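Local coordinates for protein tryptophan halogenase superfamily (Brevundimonas sp. BAL3, PDB 6FRL) that halogenates its substrate in a flavin-dependent reaction, preferring bromination over chlorination, and belongs to the tryptophan halogenase superfamily, at residues K146-S151 / S159-A164; L235-E240 / R329-A334. One frame throughout, in Å; residues are numbered along the deposited sequence.

Contact 1 of 2, residues K146-S151 / S159-A164; sequences KFTLPS and SVFDWA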
# COMPACT_ATOMS: atom_id res chain seq x y z
N LYS B 146 -9.75 -12.71 -29.13
CA LYS B 146 -10.68 -13.46 -28.27
C LYS B 146 -11.18 -12.63 -27.07
O LYS B 146 -10.62 -11.57 -26.75
CB LYS B 146 -10.05 -14.76 -27.75
CG LYS B 146 -9.53 -15.74 -28.81
CD LYS B 146 -10.45 -15.88 -30.04
CE LYS B 146 -9.98 -16.93 -31.07
NZ LYS B 146 -9.74 -18.26 -30.44
N PHE B 147 -12.28 -13.12 -26.48
CA PHE B 147 -12.82 -12.61 -25.22
C PHE B 147 -13.66 -13.64 -24.43
O PHE B 147 -14.51 -14.33 -25.00
CB PHE B 147 -13.68 -11.33 -25.41
CG PHE B 147 -14.15 -10.75 -24.08
CD1 PHE B 147 -13.33 -9.93 -23.34
CD2 PHE B 147 -15.38 -11.13 -23.53
CE1 PHE B 147 -13.77 -9.41 -22.10
CE2 PHE B 147 -15.81 -10.65 -22.30
CZ PHE B 147 -15.01 -9.78 -21.58
N THR B 148 -13.45 -13.67 -23.12
CA THR B 148 -14.32 -14.39 -22.18
C THR B 148 -14.28 -13.71 -20.81
O THR B 148 -13.26 -13.10 -20.42
CB THR B 148 -13.95 -15.89 -22.05
OG1 THR B 148 -14.97 -16.59 -21.35
CG2 THR B 148 -12.62 -16.12 -21.29
N LEU B 149 -15.38 -13.80 -20.07
CA LEU B 149 -15.39 -13.33 -18.69
C LEU B 149 -14.34 -14.11 -17.88
O LEU B 149 -14.27 -15.32 -18.01
CB LEU B 149 -16.78 -13.49 -18.06
CG LEU B 149 -17.95 -12.69 -18.66
CD1 LEU B 149 -19.20 -12.86 -17.77
CD2 LEU B 149 -17.62 -11.21 -18.86
N PRO B 150 -13.50 -13.43 -17.08
CA PRO B 150 -12.60 -14.17 -16.18
C PRO B 150 -13.35 -15.02 -15.15
O PRO B 150 -14.46 -14.67 -14.77
CB PRO B 150 -11.83 -13.07 -15.45
CG PRO B 150 -12.68 -11.90 -15.57
CD PRO B 150 -13.34 -11.98 -16.90
N SER B 151 -12.75 -16.12 -14.72
CA SER B 151 -13.35 -16.99 -13.71
C SER B 151 -13.41 -16.26 -12.39
O SER B 151 -12.47 -15.54 -12.08
CB SER B 151 -12.56 -18.29 -13.54
OG SER B 151 -12.84 -19.16 -14.62
N SER B 159 -4.80 -17.88 -14.62
CA SER B 159 -6.10 -17.64 -15.25
C SER B 159 -6.71 -16.29 -14.85
O SER B 159 -7.82 -15.99 -15.27
CB SER B 159 -7.07 -18.81 -14.97
OG SER B 159 -6.90 -19.30 -13.65
N VAL B 160 -5.98 -15.47 -14.08
CA VAL B 160 -6.49 -14.20 -13.59
C VAL B 160 -6.16 -13.08 -14.57
O VAL B 160 -5.00 -12.82 -14.84
CB VAL B 160 -5.91 -13.81 -12.20
CG1 VAL B 160 -6.58 -12.54 -11.67
CG2 VAL B 160 -6.10 -14.94 -11.21
N PHE B 161 -7.19 -12.44 -15.10
CA PHE B 161 -7.06 -11.21 -15.90
C PHE B 161 -8.28 -10.35 -15.60
O PHE B 161 -9.28 -10.86 -15.07
CB PHE B 161 -6.94 -11.50 -17.43
CG PHE B 161 -8.14 -12.20 -18.03
CD1 PHE B 161 -8.34 -13.56 -17.82
CD2 PHE B 161 -9.05 -11.52 -18.82
CE1 PHE B 161 -9.43 -14.21 -18.40
CE2 PHE B 161 -10.16 -12.17 -19.37
CZ PHE B 161 -10.34 -13.52 -19.16
N ASP B 162 -8.20 -9.05 -15.91
CA ASP B 162 -9.38 -8.18 -15.87
C ASP B 162 -9.63 -7.51 -17.23
O ASP B 162 -8.87 -7.73 -18.21
CB ASP B 162 -9.26 -7.19 -14.69
CG ASP B 162 -10.62 -6.77 -14.09
OD1 ASP B 162 -11.72 -7.15 -14.60
OD2 ASP B 162 -10.57 -5.99 -13.11
N TRP B 163 -10.72 -6.76 -17.33
CA TRP B 163 -11.12 -6.14 -18.60
C TRP B 163 -11.90 -4.87 -18.35
O TRP B 163 -12.45 -4.66 -17.27
CB TRP B 163 -11.97 -7.13 -19.40
CG TRP B 163 -13.34 -7.47 -18.79
CD1 TRP B 163 -13.59 -8.31 -17.72
CD2 TRP B 163 -14.63 -7.00 -19.24
NE1 TRP B 163 -14.95 -8.35 -17.48
CE2 TRP B 163 -15.60 -7.57 -18.41
CE3 TRP B 163 -15.04 -6.14 -20.26
CZ2 TRP B 163 -16.94 -7.32 -18.57
CZ3 TRP B 163 -16.40 -5.89 -20.43
CH2 TRP B 163 -17.32 -6.47 -19.59
N ALA B 164 -11.96 -4.03 -19.38
CA ALA B 164 -12.62 -2.73 -19.27
C ALA B 164 -13.42 -2.44 -20.54
O ALA B 164 -13.65 -3.37 -21.32
CB ALA B 164 -11.58 -1.62 -18.99
O HOH W 1 -10.01 -16.78 -15.98

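Contact 2 of 2, residues L235-E240 / R329-A334; sequences LGVGFE and RSQAWA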
# COMPACT_ATOMS: atom_id res chain seq x y z
N LEU B 235 -11.86 31.40 -7.48
CA LEU B 235 -11.03 31.19 -6.27
C LEU B 235 -9.52 31.42 -6.47
O LEU B 235 -8.75 31.38 -5.50
CB LEU B 235 -11.25 29.79 -5.70
CG LEU B 235 -12.66 29.58 -5.14
CD1 LEU B 235 -12.87 28.14 -4.73
CD2 LEU B 235 -12.99 30.54 -3.98
N GLY B 236 -9.09 31.65 -7.70
CA GLY B 236 -7.70 31.98 -7.99
C GLY B 236 -6.65 30.90 -7.80
O GLY B 236 -5.46 31.23 -7.70
N VAL B 237 -7.04 29.63 -7.75
CA VAL B 237 -6.07 28.53 -7.63
C VAL B 237 -5.22 28.39 -8.92
O VAL B 237 -5.76 28.36 -10.04
CB VAL B 237 -6.75 27.19 -7.26
CG1 VAL B 237 -5.73 26.04 -7.27
CG2 VAL B 237 -7.37 27.28 -5.88
N GLY B 238 -3.91 28.29 -8.74
CA GLY B 238 -2.96 28.21 -9.88
C GLY B 238 -2.76 26.84 -10.52
O GLY B 238 -3.36 25.86 -10.11
N PHE B 239 -1.90 26.81 -11.53
CA PHE B 239 -1.66 25.64 -12.37
C PHE B 239 -0.17 25.25 -12.43
O PHE B 239 0.65 26.10 -12.79
CB PHE B 239 -2.16 25.93 -13.80
CG PHE B 239 -2.38 24.69 -14.61
CD1 PHE B 239 -3.52 23.93 -14.43
CD2 PHE B 239 -1.44 24.27 -15.54
CE1 PHE B 239 -3.73 22.77 -15.16
CE2 PHE B 239 -1.64 23.08 -16.27
CZ PHE B 239 -2.80 22.33 -16.07
N GLU B 240 0.17 24.00 -12.08
CA GLU B 240 1.54 23.50 -12.26
C GLU B 240 1.67 22.94 -13.66
O GLU B 240 1.13 21.85 -13.94
CB GLU B 240 1.95 22.38 -11.27
CG GLU B 240 1.55 22.53 -9.81
CD GLU B 240 2.30 23.60 -9.09
OE1 GLU B 240 1.66 24.58 -8.67
OE2 GLU B 240 3.52 23.44 -8.93
N ARG B 329 -3.84 21.34 -11.47
CA ARG B 329 -4.31 22.41 -10.57
C ARG B 329 -3.50 22.34 -9.26
O ARG B 329 -3.30 21.26 -8.72
CB ARG B 329 -5.80 22.16 -10.32
CG ARG B 329 -6.55 23.20 -9.51
CD ARG B 329 -6.63 24.50 -10.26
NE ARG B 329 -7.20 24.41 -11.60
CZ ARG B 329 -7.12 25.38 -12.51
NH1 ARG B 329 -6.46 26.54 -12.27
NH2 ARG B 329 -7.70 25.18 -13.69
N SER B 330 -3.03 23.47 -8.75
CA SER B 330 -2.10 23.46 -7.61
C SER B 330 -2.65 22.85 -6.33
O SER B 330 -1.94 22.20 -5.58
CB SER B 330 -1.59 24.89 -7.34
OG SER B 330 -0.92 25.38 -8.48
N GLN B 331 -3.93 23.10 -6.07
CA GLN B 331 -4.68 22.39 -5.06
C GLN B 331 -6.03 22.05 -5.70
O GLN B 331 -6.64 22.89 -6.30
CB GLN B 331 -4.75 23.18 -3.74
CG GLN B 331 -5.81 24.24 -3.56
CD GLN B 331 -5.58 25.05 -2.27
OE1 GLN B 331 -4.63 25.83 -2.22
NE2 GLN B 331 -6.42 24.87 -1.22
N ALA B 332 -6.45 20.80 -5.63
CA ALA B 332 -7.68 20.41 -6.29
C ALA B 332 -8.92 20.82 -5.50
O ALA B 332 -10.00 20.92 -6.08
CB ALA B 332 -7.70 18.90 -6.59
N TRP B 333 -8.73 21.02 -4.20
CA TRP B 333 -9.77 21.49 -3.27
C TRP B 333 -9.31 22.79 -2.58
O TRP B 333 -8.25 22.83 -1.90
CB TRP B 333 -10.03 20.42 -2.21
CG TRP B 333 -11.18 20.61 -1.26
CD1 TRP B 333 -11.81 21.77 -0.91
CD2 TRP B 333 -11.79 19.59 -0.47
NE1 TRP B 333 -12.78 21.54 0.03
CE2 TRP B 333 -12.80 20.21 0.32
CE3 TRP B 333 -11.58 18.22 -0.36
CZ2 TRP B 333 -13.59 19.50 1.21
CZ3 TRP B 333 -12.37 17.49 0.52
CH2 TRP B 333 -13.38 18.14 1.30
N ALA B 334 -10.10 23.85 -2.76
CA ALA B 334 -9.89 25.12 -2.07
C ALA B 334 -11.22 25.59 -1.48
O ALA B 334 -12.25 25.52 -2.14
CB ALA B 334 -9.33 26.15 -3.03

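Contact 1 of 2, residues K146-S151 / S159-A164
Phe147 and Trp163 meet as an edge-to-face aromatic pair, a worked example of how two irregular segments can be joined chiefly by side-chain packing. A trans chi1 of -176° swings the Phe147 ring beside its own carbonyl carbon and edge on to the indole, the planes lying at 73°. Trp163 can be followed outward: its CB lies in the plane of the Phe147 ring at that ring's edge, and CG, CD2, CE2 and CE3 all lie against that edge, Phe147 CZ standing over the centre of the indole face, 3.7 Å from Trp163 CD2. On the pyrrole side, Trp163 CD1 lies 3.8 Å from Pro150 CD, and NE1 sits between Pro150 CD and Leu149 CD2; on the six-membered ring, Trp163 CZ2 touches Leu149 CD2 at 4.0 Å. A second aromatic site lies at Phe161, where Pro150 CB sits over one ring face in a CH-pi contact, 4.1 Å from the centroid. The same ring turns its edge to the backbone, Phe161 CZ lying 3.2 Å from Thr148 O. Both segments belong to the loop that joins helix 137-143 to strand 164-168; Phe161 packs on Leu137 and Leu141 of that helix, and Trp163 reaches Asp73 and Met77 of helix 73-79.

Contact 2 of 2, residues L235-E240 / R329-A334
Phe239 and Arg329 face each other as an antiparallel, non-hydrogen-bonded beta pair, their CA atoms 4.5 Å apart, and beside them Ser330 N donates to Gly238 O at 2.8 Å, with an N-H...O angle of 162°. Both side chains of the pair rise on the same face of the sheet, where Phe239 CD1 lies over the centre of the Arg329 guanidinium, 4.3 Å above its plane. Arg329 illustrates how a long side chain can reach back to the loop that precedes the partner strand: bends at chi2 (67°) and chi3 (54°) carry NH1 to Val237 O, 3.0 Å away. That bond is not straight, and the donor stands above the carbonyl plane. Val237 CG1 lies between Arg329 CD, 3.5 Å away, and Gln331 O, at 3.4 Å. The other branch, Val237 CG2, turns to Ala334 CB at 3.6 Å, and Gln331 CG touches both methyls. At the other end, Ser330 OG donates to Glu240 OE1 at 2.7 Å, the carboxylate oxygen accepting through its anti lone pair, the one away from the second oxygen. The Arg329 guanidinium is held further by Ser343 O, which accepts from NE. In the fold, strand 239-241 is an edge of a small antiparallel sheet with strands 327-329 and 345-346, while Ala334 belongs to strand 333-334, at the border of the six-stranded mixed sheet. Ile231 of helix 229-234 packs against Val237, Arg329 and Ala334, placing this helix beside the passage from one sheet to the other.

How the contacts relate
The two contacts follow one another along the chain, contact 1 closing before contact 2 opens, and lie on opposite sides of the chain's centre. Their own centres are 39 Å apart and their nearest atoms about 24 Å, so neither touches the other. They exemplify two ways of joining segments: contact 1 closes a single loop over 7 intervening residues, whereas contact 2 spans 88 and sits where two sheets meet. Both are best read as structural packing. Strand 333-334 of contact 2 borders the sheet that contains strand 13-17, which is followed by a glycine pattern (Gly18, Gly20, Gly23) consistent with Rossmann-type flavin binding.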